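SVS_variant_AS1 (Streptomyces sp. CWA1, PDB 6TJA) is an engineered ancestral relative of spiroviolene synthase and probably cyclises geranylgeranyl diphosphate, as a class I terpene cyclase, to a polycyclic diterpene hydrocarbon. Local coordinates at residues 57-60 with 61-65; 211-214 with 215-219; 243-246 with 247-250; 285-289 with 290-294; 301-304 with 305-309. All coordinates share one frame; numbering follows the deposited sequence.

Contact 1. Residues 57-60 with 61-65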
loop_
_atom_site.group_PDB
_atom_site.type_symbol
_atom_site.label_atom_id
_atom_site.label_comp_id
_atom_site.label_asym_id
_atom_site.label_seq_id
_atom_site.Cartn_x
_atom_site.Cartn_y
_atom_site.Cartn_z
ATOM N N ALA A 57 -9.986 -23.225 -4.112
ATOM C CA ALA A 57 -10.059 -23.352 -5.589
ATOM C C ALA A 57 -11.524 -23.235 -6.014
ATOM O O ALA A 57 -11.810 -22.500 -6.942
ATOM C CB ALA A 57 -9.427 -24.637 -6.048
ATOM N N ASP A 58 -12.432 -23.814 -5.248
ATOM C CA ASP A 58 -13.893 -23.644 -5.446
ATOM C C ASP A 58 -14.217 -22.146 -5.326
ATOM O O ASP A 58 -14.956 -21.602 -6.167
ATOM C CB ASP A 58 -14.691 -24.488 -4.439
ATOM C CG ASP A 58 -16.176 -24.614 -4.757
ATOM O OD1 ASP A 58 -16.523 -25.528 -5.564
ATOM O OD2 ASP A 58 -16.973 -23.801 -4.215
ATOM N N PHE A 59 -13.694 -21.513 -4.277
ATOM C CA PHE A 59 -13.908 -20.077 -3.982
ATOM C C PHE A 59 -13.516 -19.258 -5.218
ATOM O O PHE A 59 -14.382 -18.570 -5.732
ATOM C CB PHE A 59 -13.153 -19.683 -2.714
ATOM C CG PHE A 59 -13.239 -18.229 -2.359
ATOM C CD1 PHE A 59 -14.271 -17.765 -1.577
ATOM C CD2 PHE A 59 -12.274 -17.340 -2.800
ATOM C CE1 PHE A 59 -14.341 -16.421 -1.239
ATOM C CE2 PHE A 59 -12.334 -16.004 -2.439
ATOM C CZ PHE A 59 -13.380 -15.542 -1.678
ATOM N N PHE A 60 -12.269 -19.302 -5.684
ATOM C CA PHE A 60 -11.810 -18.324 -6.693
ATOM C C PHE A 60 -12.246 -18.739 -8.105
ATOM O O PHE A 60 -12.317 -17.841 -8.951
ATOM C CB PHE A 60 -10.313 -18.049 -6.620
ATOM C CG PHE A 60 -9.985 -16.697 -7.216
ATOM C CD1 PHE A 60 -10.406 -15.537 -6.588
ATOM C CD2 PHE A 60 -9.327 -16.588 -8.425
ATOM C CE1 PHE A 60 -10.163 -14.293 -7.151
ATOM C CE2 PHE A 60 -9.035 -15.345 -8.956
ATOM C CZ PHE A 60 -9.446 -14.202 -8.315
ATOM N N ALA A 61 -12.586 -20.015 -8.326
ATOM C CA ALA A 61 -13.185 -20.521 -9.580
ATOM C C ALA A 61 -14.547 -19.852 -9.822
ATOM O O ALA A 61 -15.034 -19.834 -10.978
ATOM C CB ALA A 61 -13.288 -22.036 -9.508
ATOM N N ARG A 62 -15.168 -19.356 -8.756
ATOM C CA ARG A 62 -16.410 -18.545 -8.800
ATOM C C ARG A 62 -16.133 -17.067 -9.118
ATOM O O ARG A 62 -17.064 -16.389 -9.598
ATOM C CB ARG A 62 -17.157 -18.682 -7.481
ATOM C CG ARG A 62 -17.586 -20.113 -7.189
ATOM C CD ARG A 62 -18.105 -20.142 -5.760
ATOM N NE ARG A 62 -18.503 -21.469 -5.344
ATOM C CZ ARG A 62 -19.663 -22.028 -5.643
ATOM N NH1 ARG A 62 -20.566 -21.357 -6.336
ATOM N NH2 ARG A 62 -19.924 -23.254 -5.237
ATOM N N PHE A 63 -14.928 -16.592 -8.897
ATOM C CA PHE A 63 -14.571 -15.220 -9.198
ATOM C C PHE A 63 -14.198 -15.065 -10.658
ATOM O O PHE A 63 -14.490 -14.091 -11.244
ATOM C CB PHE A 63 -13.396 -14.772 -8.339
ATOM C CG PHE A 63 -13.775 -14.339 -6.976
ATOM C CD1 PHE A 63 -14.459 -15.178 -6.146
ATOM C CD2 PHE A 63 -13.465 -13.086 -6.536
ATOM C CE1 PHE A 63 -14.823 -14.785 -4.898
ATOM C CE2 PHE A 63 -13.828 -12.677 -5.288
ATOM C CZ PHE A 63 -14.499 -13.530 -4.465
ATOM N N ALA A 64 -13.578 -16.081 -11.227
ATOM C CA ALA A 64 -13.130 -16.056 -12.603
ATOM C C ALA A 64 -13.557 -17.336 -13.310
ATOM O O ALA A 64 -12.756 -18.150 -13.670
ATOM C CB ALA A 64 -11.635 -15.897 -12.629
ATOM N N PRO A 65 -14.844 -17.490 -13.512
ATOM C CA PRO A 65 -15.326 -18.738 -14.068
ATOM C C PRO A 65 -15.093 -19.004 -15.555
ATOM O O PRO A 65 -15.455 -20.042 -15.956
ATOM C CB PRO A 65 -16.796 -18.733 -13.698
ATOM C CG PRO A 65 -17.154 -17.311 -13.619
ATOM C CD PRO A 65 -15.929 -16.538 -13.267
#

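Contact 2. Residues 211-214 with 215-219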
loop_
_atom_site.group_PDB
_atom_site.type_symbol
_atom_site.label_atom_id
_atom_site.label_comp_id
_atom_site.label_asym_id
_atom_site.label_seq_id
_atom_site.Cartn_x
_atom_site.Cartn_y
_atom_site.Cartn_z
ATOM N N PRO A 211 -12.549 7.055 -10.455
ATOM C CA PRO A 211 -13.222 7.049 -9.156
ATOM C C PRO A 211 -14.424 6.077 -9.121
ATOM O O PRO A 211 -14.541 5.347 -8.153
ATOM C CB PRO A 211 -13.552 8.550 -9.000
ATOM C CG PRO A 211 -12.341 9.231 -9.586
ATOM C CD PRO A 211 -12.107 8.413 -10.850
ATOM N N ALA A 212 -15.211 5.998 -10.199
ATOM C CA ALA A 212 -16.436 5.175 -10.275
ATOM C C ALA A 212 -16.095 3.699 -10.109
ATOM O O ALA A 212 -16.797 3.019 -9.400
ATOM C CB ALA A 212 -17.146 5.435 -11.565
ATOM N N VAL A 213 -15.018 3.252 -10.741
ATOM C CA VAL A 213 -14.551 1.844 -10.738
ATOM C C VAL A 213 -13.889 1.538 -9.390
ATOM O O VAL A 213 -14.061 0.424 -8.868
ATOM C CB VAL A 213 -13.580 1.602 -11.902
ATOM C CG1 VAL A 213 -12.947 0.222 -11.822
ATOM C CG2 VAL A 213 -14.285 1.792 -13.224
ATOM N N ARG A 214 -13.116 2.481 -8.864
ATOM C CA ARG A 214 -12.572 2.374 -7.499
ATOM C C ARG A 214 -13.737 2.167 -6.518
ATOM O O ARG A 214 -13.651 1.281 -5.626
ATOM C CB ARG A 214 -11.745 3.636 -7.250
ATOM C CG ARG A 214 -10.872 3.557 -6.017
ATOM C CD ARG A 214 -9.801 2.492 -6.200
ATOM N NE ARG A 214 -9.667 1.960 -4.898
ATOM C CZ ARG A 214 -9.568 0.697 -4.585
ATOM N NH1 ARG A 214 -9.524 -0.232 -5.522
ATOM N NH2 ARG A 214 -9.455 0.402 -3.302
ATOM N N ALA A 215 -14.797 2.960 -6.620
ATOM C CA ALA A 215 -15.954 2.861 -5.694
ATOM C C ALA A 215 -16.677 1.524 -5.890
ATOM O O ALA A 215 -17.088 0.914 -4.890
ATOM C CB ALA A 215 -16.887 4.015 -5.861
ATOM N N LEU A 216 -16.811 1.048 -7.117
ATOM C CA LEU A 216 -17.486 -0.264 -7.366
ATOM C C LEU A 216 -16.631 -1.346 -6.723
ATOM O O LEU A 216 -17.189 -2.271 -6.171
ATOM C CB LEU A 216 -17.626 -0.518 -8.880
ATOM C CG LEU A 216 -18.752 0.247 -9.563
ATOM C CD1 LEU A 216 -18.650 0.124 -11.087
ATOM C CD2 LEU A 216 -20.120 -0.247 -9.094
ATOM N N THR A 217 -15.310 -1.199 -6.771
ATOM C CA THR A 217 -14.375 -2.201 -6.222
ATOM C C THR A 217 -14.512 -2.200 -4.686
ATOM O O THR A 217 -14.670 -3.295 -4.067
ATOM C CB THR A 217 -12.945 -1.951 -6.715
ATOM O OG1 THR A 217 -12.880 -2.021 -8.146
ATOM C CG2 THR A 217 -11.992 -2.968 -6.127
ATOM N N GLU A 218 -14.461 -1.015 -4.079
ATOM C CA GLU A 218 -14.621 -0.878 -2.615
ATOM C C GLU A 218 -15.974 -1.477 -2.204
ATOM O O GLU A 218 -16.010 -2.219 -1.224
ATOM C CB GLU A 218 -14.410 0.575 -2.229
ATOM C CG GLU A 218 -12.951 0.991 -2.231
ATOM C CD GLU A 218 -12.663 2.181 -1.337
ATOM O OE1 GLU A 218 -13.647 2.819 -0.891
ATOM O OE2 GLU A 218 -11.462 2.481 -1.085
ATOM N N MET A 219 -17.032 -1.242 -2.977
ATOM C CA MET A 219 -18.383 -1.693 -2.591
ATOM C C MET A 219 -18.406 -3.209 -2.656
ATOM O O MET A 219 -18.955 -3.853 -1.712
ATOM C CB MET A 219 -19.456 -1.064 -3.481
ATOM C CG MET A 219 -19.698 0.368 -3.033
ATOM S SD MET A 219 -21.144 1.192 -3.639
ATOM C CE MET A 219 -20.504 1.786 -5.208
HETATM O O HOH W 1 -9.658 4.106 -2.412
HETATM O O HOH W 2 -9.731 0.668 -0.112
#

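Contact 3. Residues 243-246 with 247-250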
loop_
_atom_site.group_PDB
_atom_site.type_symbol
_atom_site.label_atom_id
_atom_site.label_comp_id
_atom_site.label_asym_id
_atom_site.label_seq_id
_atom_site.Cartn_x
_atom_site.Cartn_y
_atom_site.Cartn_z
ATOM N N ASP A 243 -14.882 -9.581 20.005
ATOM C CA ASP A 243 -14.386 -9.773 18.617
ATOM C C ASP A 243 -14.792 -8.543 17.781
ATOM O O ASP A 243 -15.900 -8.006 17.968
ATOM C CB ASP A 243 -14.875 -11.110 18.052
ATOM C CG ASP A 243 -14.363 -11.439 16.652
ATOM O OD1 ASP A 243 -15.203 -11.503 15.710
ATOM O OD2 ASP A 243 -13.130 -11.639 16.503
ATOM N N GLN A 244 -13.903 -8.055 16.922
ATOM C CA GLN A 244 -14.204 -6.874 16.071
ATOM C C GLN A 244 -14.953 -7.398 14.840
ATOM O O GLN A 244 -14.311 -8.004 13.997
ATOM C CB GLN A 244 -12.935 -6.109 15.706
ATOM C CG GLN A 244 -12.257 -5.431 16.889
ATOM C CD GLN A 244 -10.964 -4.831 16.394
ATOM O OE1 GLN A 244 -10.965 -3.849 15.657
ATOM N NE2 GLN A 244 -9.859 -5.484 16.694
ATOM N N ASN A 245 -16.274 -7.274 14.833
ATOM C CA ASN A 245 -17.147 -7.640 13.689
ATOM C C ASN A 245 -18.298 -6.634 13.730
ATOM O O ASN A 245 -18.436 -5.944 14.759
ATOM C CB ASN A 245 -17.577 -9.115 13.738
ATOM C CG ASN A 245 -18.376 -9.457 14.983
ATOM O OD1 ASN A 245 -19.478 -8.956 15.182
ATOM N ND2 ASN A 245 -17.818 -10.281 15.850
ATOM N N ILE A 246 -19.093 -6.547 12.673
ATOM C CA ILE A 246 -20.168 -5.516 12.538
ATOM C C ILE A 246 -21.133 -5.617 13.724
ATOM O O ILE A 246 -21.567 -4.559 14.268
ATOM C CB ILE A 246 -20.884 -5.659 11.181
ATOM C CG1 ILE A 246 -21.861 -4.505 10.961
ATOM C CG2 ILE A 246 -21.552 -7.024 11.036
ATOM C CD1 ILE A 246 -21.205 -3.139 10.971
ATOM N N TYR A 247 -21.425 -6.845 14.142
ATOM C CA TYR A 247 -22.401 -7.130 15.227
ATOM C C TYR A 247 -21.889 -6.546 16.547
ATOM O O TYR A 247 -22.627 -5.765 17.144
ATOM C CB TYR A 247 -22.716 -8.623 15.278
ATOM C CG TYR A 247 -23.115 -9.161 13.932
ATOM C CD1 TYR A 247 -24.301 -8.789 13.328
ATOM C CD2 TYR A 247 -22.248 -9.941 13.208
ATOM C CE1 TYR A 247 -24.656 -9.281 12.085
ATOM C CE2 TYR A 247 -22.571 -10.411 11.959
ATOM C CZ TYR A 247 -23.785 -10.105 11.401
ATOM O OH TYR A 247 -24.059 -10.562 10.138
ATOM N N SER A 248 -20.655 -6.837 16.951
ATOM C CA SER A 248 -20.091 -6.324 18.231
ATOM C C SER A 248 -20.024 -4.800 18.161
ATOM O O SER A 248 -20.192 -4.174 19.208
ATOM C CB SER A 248 -18.721 -6.882 18.562
ATOM O OG SER A 248 -18.658 -8.288 18.410
ATOM N N VAL A 249 -19.749 -4.235 16.973
ATOM C CA VAL A 249 -19.605 -2.763 16.804
ATOM C C VAL A 249 -20.963 -2.105 17.067
ATOM O O VAL A 249 -20.998 -1.140 17.840
ATOM C CB VAL A 249 -19.026 -2.362 15.430
ATOM C CG1 VAL A 249 -19.192 -0.868 15.188
ATOM C CG2 VAL A 249 -17.565 -2.761 15.256
ATOM N N LEU A 250 -22.037 -2.588 16.446
ATOM C CA LEU A 250 -23.396 -2.012 16.625
ATOM C C LEU A 250 -23.891 -2.248 18.061
ATOM O O LEU A 250 -24.501 -1.315 18.633
ATOM C CB LEU A 250 -24.355 -2.603 15.596
ATOM C CG LEU A 250 -23.992 -2.303 14.142
ATOM C CD1 LEU A 250 -24.847 -3.134 13.212
ATOM C CD2 LEU A 250 -24.153 -0.826 13.814
#

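Contact 4. Residues 285-289 with 290-294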
loop_
_atom_site.group_PDB
_atom_site.type_symbol
_atom_site.label_atom_id
_atom_site.label_comp_id
_atom_site.label_asym_id
_atom_site.label_seq_id
_atom_site.Cartn_x
_atom_site.Cartn_y
_atom_site.Cartn_z
ATOM N N PRO A 285 -22.556 0.148 -19.422
ATOM C CA PRO A 285 -22.854 0.356 -20.847
ATOM C C PRO A 285 -21.684 0.917 -21.665
ATOM O O PRO A 285 -21.448 0.412 -22.743
ATOM C CB PRO A 285 -24.049 1.333 -20.806
ATOM C CG PRO A 285 -24.758 0.936 -19.519
ATOM C CD PRO A 285 -23.606 0.706 -18.545
ATOM N N GLY A 286 -20.932 1.861 -21.092
ATOM C CA GLY A 286 -19.803 2.540 -21.759
ATOM C C GLY A 286 -18.481 1.796 -21.619
ATOM O O GLY A 286 -17.556 2.100 -22.373
ATOM N N ALA A 287 -18.382 0.851 -20.687
ATOM C CA ALA A 287 -17.146 0.092 -20.397
ATOM C C ALA A 287 -16.602 -0.598 -21.658
ATOM O O ALA A 287 -17.383 -1.277 -22.376
ATOM C CB ALA A 287 -17.420 -0.916 -19.318
ATOM N N GLY A 288 -15.295 -0.502 -21.877
ATOM C CA GLY A 288 -14.608 -1.377 -22.850
ATOM C C GLY A 288 -14.564 -2.820 -22.370
ATOM O O GLY A 288 -14.990 -3.087 -21.237
ATOM N N ALA A 289 -14.029 -3.716 -23.199
ATOM C CA ALA A 289 -14.107 -5.191 -23.060
ATOM C C ALA A 289 -13.388 -5.658 -21.773
ATOM O O ALA A 289 -13.909 -6.542 -21.062
ATOM C CB ALA A 289 -13.525 -5.840 -24.309
ATOM N N GLU A 290 -12.202 -5.127 -21.501
ATOM C CA GLU A 290 -11.392 -5.506 -20.315
ATOM C C GLU A 290 -12.085 -5.010 -19.040
ATOM O O GLU A 290 -12.195 -5.812 -18.089
ATOM C CB GLU A 290 -9.969 -4.979 -20.463
ATOM C CG GLU A 290 -9.230 -5.563 -21.667
ATOM C CD GLU A 290 -9.306 -4.750 -22.949
ATOM O OE1 GLU A 290 -9.927 -3.654 -22.936
ATOM O OE2 GLU A 290 -8.744 -5.215 -23.965
ATOM N N LEU A 291 -12.599 -3.775 -19.024
ATOM C CA LEU A 291 -13.251 -3.209 -17.805
ATOM C C LEU A 291 -14.551 -3.971 -17.584
ATOM O O LEU A 291 -14.858 -4.265 -16.419
ATOM C CB LEU A 291 -13.504 -1.709 -17.945
ATOM C CG LEU A 291 -14.331 -1.035 -16.839
ATOM C CD1 LEU A 291 -13.670 -1.137 -15.473
ATOM C CD2 LEU A 291 -14.580 0.429 -17.183
ATOM N N SER A 292 -15.254 -4.319 -18.667
ATOM C CA SER A 292 -16.503 -5.111 -18.603
ATOM C C SER A 292 -16.229 -6.442 -17.908
ATOM O O SER A 292 -16.980 -6.779 -17.020
ATOM C CB SER A 292 -17.118 -5.322 -19.967
ATOM O OG SER A 292 -17.473 -4.068 -20.518
ATOM N N THR A 293 -15.175 -7.142 -18.314
ATOM C CA THR A 293 -14.760 -8.440 -17.738
ATOM C C THR A 293 -14.494 -8.272 -16.233
ATOM O O THR A 293 -15.007 -9.083 -15.435
ATOM C CB THR A 293 -13.551 -8.949 -18.518
ATOM O OG1 THR A 293 -13.989 -9.145 -19.863
ATOM C CG2 THR A 293 -13.002 -10.224 -17.940
ATOM N N TYR A 294 -13.660 -7.300 -15.871
ATOM C CA TYR A 294 -13.349 -6.914 -14.468
ATOM C C TYR A 294 -14.674 -6.725 -13.707
ATOM O O TYR A 294 -14.863 -7.410 -12.698
ATOM C CB TYR A 294 -12.471 -5.655 -14.421
ATOM C CG TYR A 294 -12.182 -5.184 -13.020
ATOM C CD1 TYR A 294 -11.404 -5.941 -12.166
ATOM C CD2 TYR A 294 -12.730 -4.017 -12.531
ATOM C CE1 TYR A 294 -11.166 -5.540 -10.863
ATOM C CE2 TYR A 294 -12.467 -3.575 -11.249
ATOM C CZ TYR A 294 -11.703 -4.349 -10.402
ATOM O OH TYR A 294 -11.465 -3.933 -9.125
#

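Contact 5. Residues 301-304 with 305-309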
loop_
_atom_site.group_PDB
_atom_site.type_symbol
_atom_site.label_atom_id
_atom_site.label_comp_id
_atom_site.label_asym_id
_atom_site.label_seq_id
_atom_site.Cartn_x
_atom_site.Cartn_y
_atom_site.Cartn_z
ATOM N N GLY A 301 -17.626 -12.365 -7.939
ATOM C CA GLY A 301 -16.937 -12.370 -6.631
ATOM C C GLY A 301 -17.907 -12.175 -5.476
ATOM O O GLY A 301 -17.878 -12.996 -4.603
ATOM N N ILE A 302 -18.753 -11.131 -5.492
ATOM C CA ILE A 302 -19.720 -10.834 -4.398
ATOM C C ILE A 302 -20.583 -12.082 -4.185
ATOM O O ILE A 302 -20.627 -12.590 -3.069
ATOM C CB ILE A 302 -20.592 -9.606 -4.698
ATOM C CG1 ILE A 302 -19.781 -8.310 -4.759
ATOM C CG2 ILE A 302 -21.735 -9.494 -3.693
ATOM C CD1 ILE A 302 -20.553 -7.137 -5.328
ATOM N N ARG A 303 -21.232 -12.549 -5.244
ATOM C CA ARG A 303 -22.103 -13.756 -5.234
ATOM C C ARG A 303 -21.317 -14.995 -4.795
ATOM O O ARG A 303 -21.802 -15.740 -3.922
ATOM C CB ARG A 303 -22.675 -14.008 -6.633
ATOM C CG ARG A 303 -23.612 -15.208 -6.719
ATOM C CD ARG A 303 -24.637 -15.284 -5.597
ATOM N NE ARG A 303 -25.404 -16.480 -5.846
ATOM C CZ ARG A 303 -26.713 -16.522 -6.078
ATOM N NH1 ARG A 303 -27.463 -15.432 -6.003
ATOM N NH2 ARG A 303 -27.280 -17.680 -6.344
ATOM N N GLY A 304 -20.159 -15.225 -5.396
ATOM C CA GLY A 304 -19.314 -16.399 -5.098
ATOM C C GLY A 304 -18.851 -16.400 -3.653
ATOM O O GLY A 304 -18.912 -17.467 -2.985
ATOM N N ASN A 305 -18.362 -15.262 -3.160
ATOM C CA ASN A 305 -18.064 -15.109 -1.718
ATOM C C ASN A 305 -19.273 -15.525 -0.874
ATOM O O ASN A 305 -19.106 -16.341 0.072
ATOM C CB ASN A 305 -17.684 -13.683 -1.378
ATOM C CG ASN A 305 -17.372 -13.553 0.089
ATOM O OD1 ASN A 305 -16.297 -13.967 0.508
ATOM N ND2 ASN A 305 -18.310 -13.013 0.848
ATOM N N ALA A 306 -20.455 -15.003 -1.164
ATOM C CA ALA A 306 -21.667 -15.314 -0.360
ATOM C C ALA A 306 -21.996 -16.812 -0.459
ATOM O O ALA A 306 -22.264 -17.455 0.577
ATOM C CB ALA A 306 -22.818 -14.456 -0.802
ATOM N N GLU A 307 -21.929 -17.365 -1.666
ATOM C CA GLU A 307 -22.405 -18.741 -1.976
ATOM C C GLU A 307 -21.404 -19.730 -1.377
ATOM O O GLU A 307 -21.829 -20.640 -0.662
ATOM C CB GLU A 307 -22.594 -18.938 -3.495
ATOM C CG GLU A 307 -23.459 -20.126 -3.835
ATOM C CD GLU A 307 -24.006 -20.203 -5.251
ATOM O OE1 GLU A 307 -24.644 -19.219 -5.706
ATOM O OE2 GLU A 307 -23.824 -21.265 -5.890
ATOM N N TRP A 308 -20.113 -19.553 -1.644
ATOM C CA TRP A 308 -19.043 -20.408 -1.053
ATOM C C TRP A 308 -19.209 -20.434 0.476
ATOM O O TRP A 308 -19.109 -21.528 1.047
ATOM C CB TRP A 308 -17.645 -19.944 -1.487
ATOM C CG TRP A 308 -16.521 -20.511 -0.681
ATOM C CD1 TRP A 308 -15.743 -21.589 -0.980
ATOM C CD2 TRP A 308 -16.051 -20.009 0.577
ATOM N NE1 TRP A 308 -14.819 -21.785 0.006
ATOM C CE2 TRP A 308 -14.972 -20.823 0.967
ATOM C CE3 TRP A 308 -16.422 -18.938 1.396
ATOM C CZ2 TRP A 308 -14.274 -20.612 2.163
ATOM C CZ3 TRP A 308 -15.724 -18.721 2.570
ATOM C CH2 TRP A 308 -14.676 -19.561 2.957
ATOM N N GLY A 309 -19.494 -19.282 1.093
ATOM C CA GLY A 309 -19.851 -19.145 2.520
ATOM C C GLY A 309 -20.931 -20.123 2.979
ATOM O O GLY A 309 -20.723 -20.776 4.011
HETATM O O HOH W 3 -20.470 -11.683 -0.640
#

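Contact 1. Residues 57-60 with 61-65
Asp-58 and Arg-62, one helical turn apart, form the charged part of this local contact. Arg-62 comes side-on with two nitrogens, NE at 3.0 Å and NH2 at 3.2 Å from the same oxygen, OD2 of Asp-58. That oxygen lies in the plane of the guanidinium, whereas the carboxylate is turned 62° against it. NH2 uses the syn lone pair of OD2; NE meets it from above the carboxylate plane. The extended chain of Arg-62 from CG to NE, passing the carbonyl of Asp-58, supplies the length needed. Were the guanidinium lost to an alanine here, the carboxylate of Asp-58 would probably lack its charged mate and be freer to turn.

The aromatic part belongs to Phe-59, Phe-60 and Phe-63. Phe-63 CE1 lies over one face of the Phe-59 ring, 3.6 Å from CZ of Phe-59. CB of Phe-63 makes a CH-pi contact with the Phe-60 ring, 3.8 Å from the centroid. Flat, apolar rings suit this place, because Leu-73 and Thr-76 of helix 70-91 and Phe-192 press on the cluster.

In the backbone, the carbonyl of Phe-60 accepts from both Phe-63 N (2.9 Å) and Ala-64 N (3.1 Å). The chemistry is thus divided: a greasy face buried among helices, and an ion pair at the partly exposed edge, whose opposite charges probably offset each other in large part.

Contact 2. Residues 211-214 with 215-219
Val-213 and Thr-217, like Arg-214 and Glu-218, meet one turn apart in the first turns of helix 211-231, a local helical contact supported by backbone bonds such as Glu-218 N to Arg-214 O. Threonine suits its place because its hydroxyl can bond back to the helix: OG1 gives a hydrogen bond of 2.8 Å to Val-213 O. The backbone N of Thr-217 reaches the same oxygen at 2.9 Å, from the opposite face of the carbonyl plane. With OG1 anti to its own carbonyl carbon (chi1 -60°), the hydroxyl is turned back toward that acceptor, and it also pairs with Tyr-294 OH.

Arg-214 bends at its second and third torsions, laying one guanidinium face over Glu-218 CG. The direct ion pair is long, 3.6 Å from NH2 to OE2 of Glu-218, with the planes 84° apart. Water 1 fills in, accepting from Arg-214 NE and donating to Glu-218 OE2 at 2.8 Å. Stronger charge partners come from outside this turn: Glu-189 for Arg-214, and Arg-112 of the second subunit for Glu-218.

Among its neighbours, helix 211-231 packs Leu-216 on Phe-276 of helix 258-283 and on Leu-295 of helix 289-309, while Arg-214 and Glu-218 face the subunit interface.

Contact 3. Residues 243-246 with 247-250
The Tyr-247 ring carries the CG2 methyl of Ile-246 on one face, a CH-pi contact placed almost exactly over the middle: the methyl is 3.6 Å from the centroid and only 8° off the ring normal. At the edge, near the ring plane, lies OD1 of Asn-245. The other flat group is the amide of Asn-245. Its ND2 gives a nearly straight bond of 2.9 Å to OD1 of Asp-243, which lies in the amide plane and is met on its anti side. This holds the amide against rotation and leaves OD1 of Asn-245 directed at the helix.

Asn-245 is the N-cap of helix 246-254. Its OD1 accepts from Ser-248 N at 3.0 Å, the donor standing above the carbonyl plane and the N-H...O angle being 161°. Asparagine suits the place, since a short side chain with CG between the backbone N and the carbonyl carbon (chi1 61°) can curl back over the first turn and supply the acceptor that the missing preceding turn cannot. Ser-248 adds a second tie: OG donates to Asp-243 O at 2.8 Å, binding the incoming loop to the helix start. Beyond the cap, CG1 of Ile-246 and CD1 of Leu-250 lie side by side, 4.0 Å apart.

The N-H of Ile-246 bonds to Asp-229; Asn-245 opens an NxxxSxxxE-like stretch of the kind that in class I terpene cyclases typically binds magnesium, so the helix start is probably beside a metal site. Ile-246 is buried against Tyr-178 of helix 175-185 and Leu-226 of helix 211-231, and Tyr-247 packs on Val-262 of helix 258-283.

Contact 4. Residues 285-289 with 290-294
Ser-292 and Gly-288 form the close-set part of this helix start. The carbonyl of Gly-288, the N-cap residue of helix 289-309, accepts twice: from Ser-292 N at 2.9 Å and from Ser-292 OG at 2.8 Å, the hydroxyl standing well above the carbonyl plane. Serine fits because OG, beside its own backbone N (chi1 -62°), is swung back to the preceding turn. With an alanine here, Gly-288 O is likely to keep only the amide as donor, and the loop before the helix to be less firmly held. Thr-293 repeats the pattern one residue on, its N (3.1 Å) and OG1 (2.9 Å) reaching Ala-289 O from opposite faces of the carbonyl plane. On the same turn, CB of Ala-287 packs on CD2 of Leu-291 at 3.8 Å, a small residue against a branched one.

The other side is looser. Ala-289 is exposed, and Glu-290, bent at its second torsion, carries its carboxylate back near the first turn. A carboxylate so close to a helix N-terminus is likely to be favoured by the helix dipole.

The loop that delivers this turn follows helix 258-283, and Gly-288 N bonds to Glu-207 of helix 205-208. Leu-291 leads inward, against Val-213 of helix 211-231, and Thr-293 touches Thr-199 of helix 195-199.

Contact 5. Residues 301-304 with 305-309
Glu-307 OE1 is gripped by Arg-303 through two nitrogens, NE at 2.8 Å and NH2 at 3.1 Å, and also bonds to Ser-19 OG. This is an i to i+4 salt bridge along helix 289-309, in the all-helical fold of class I terpene cyclases. The oxygen lies in the guanidinium plane, both nitrogens meet it nearly along its C-O axis, and the two flat groups are turned 57° apart. Arg-303 gets there by bending at its second torsion (46°), while Glu-307 stays extended beyond CG; an arginine and a glutamate have just the lengths to span one turn. So many donors would be expected to keep the buried carboxylate ionised. Arg-303 also bonds to Cys-15 O through NH1 and lies against Trp-332 in a cation-pi contact.

The backbone is regular, with Asn-305 N to Gly-301 O at 2.7 Å. Gly-301, lacking a side chain, lets Phe-63 pack directly on its CA. The Trp-308 ring leads away from residues 301-304 to meet Phe-59 edge-to-face, and its NE1 bonds to Thr-54 O. Asn-305 suits its buried place by having two polar ends: OD1 bonds weakly to Asn-228, and ND2 gives to a water at 2.9 Å, which in turn donates to Ile-302 O at 2.6 Å.

Along the chain the contacts come in series, from contact 1 on helix 56-61 and its following loop to contact 5 near the end of helix 289-309. Contacts 4 and 5 share that last helix, their centres about 22 Å apart, so it reaches from the surface toward the middle of the bundle. Contacts 1 and 5 lie nearest, with centres about 9 Å apart: Phe-59 CD1 meets Trp-308 CD2 at 3.6 Å, and Arg-62 adds a long, weak ion pair to Glu-307. Contacts 2 and 4, centres about 14 Å apart, join helices 211-231 and 289-309. Contact 3 stands alone, its centre about 36 Å from that of contact 4. Helix 289-309 thus links contact 1, through contact 5, with contact 2, through contact 4.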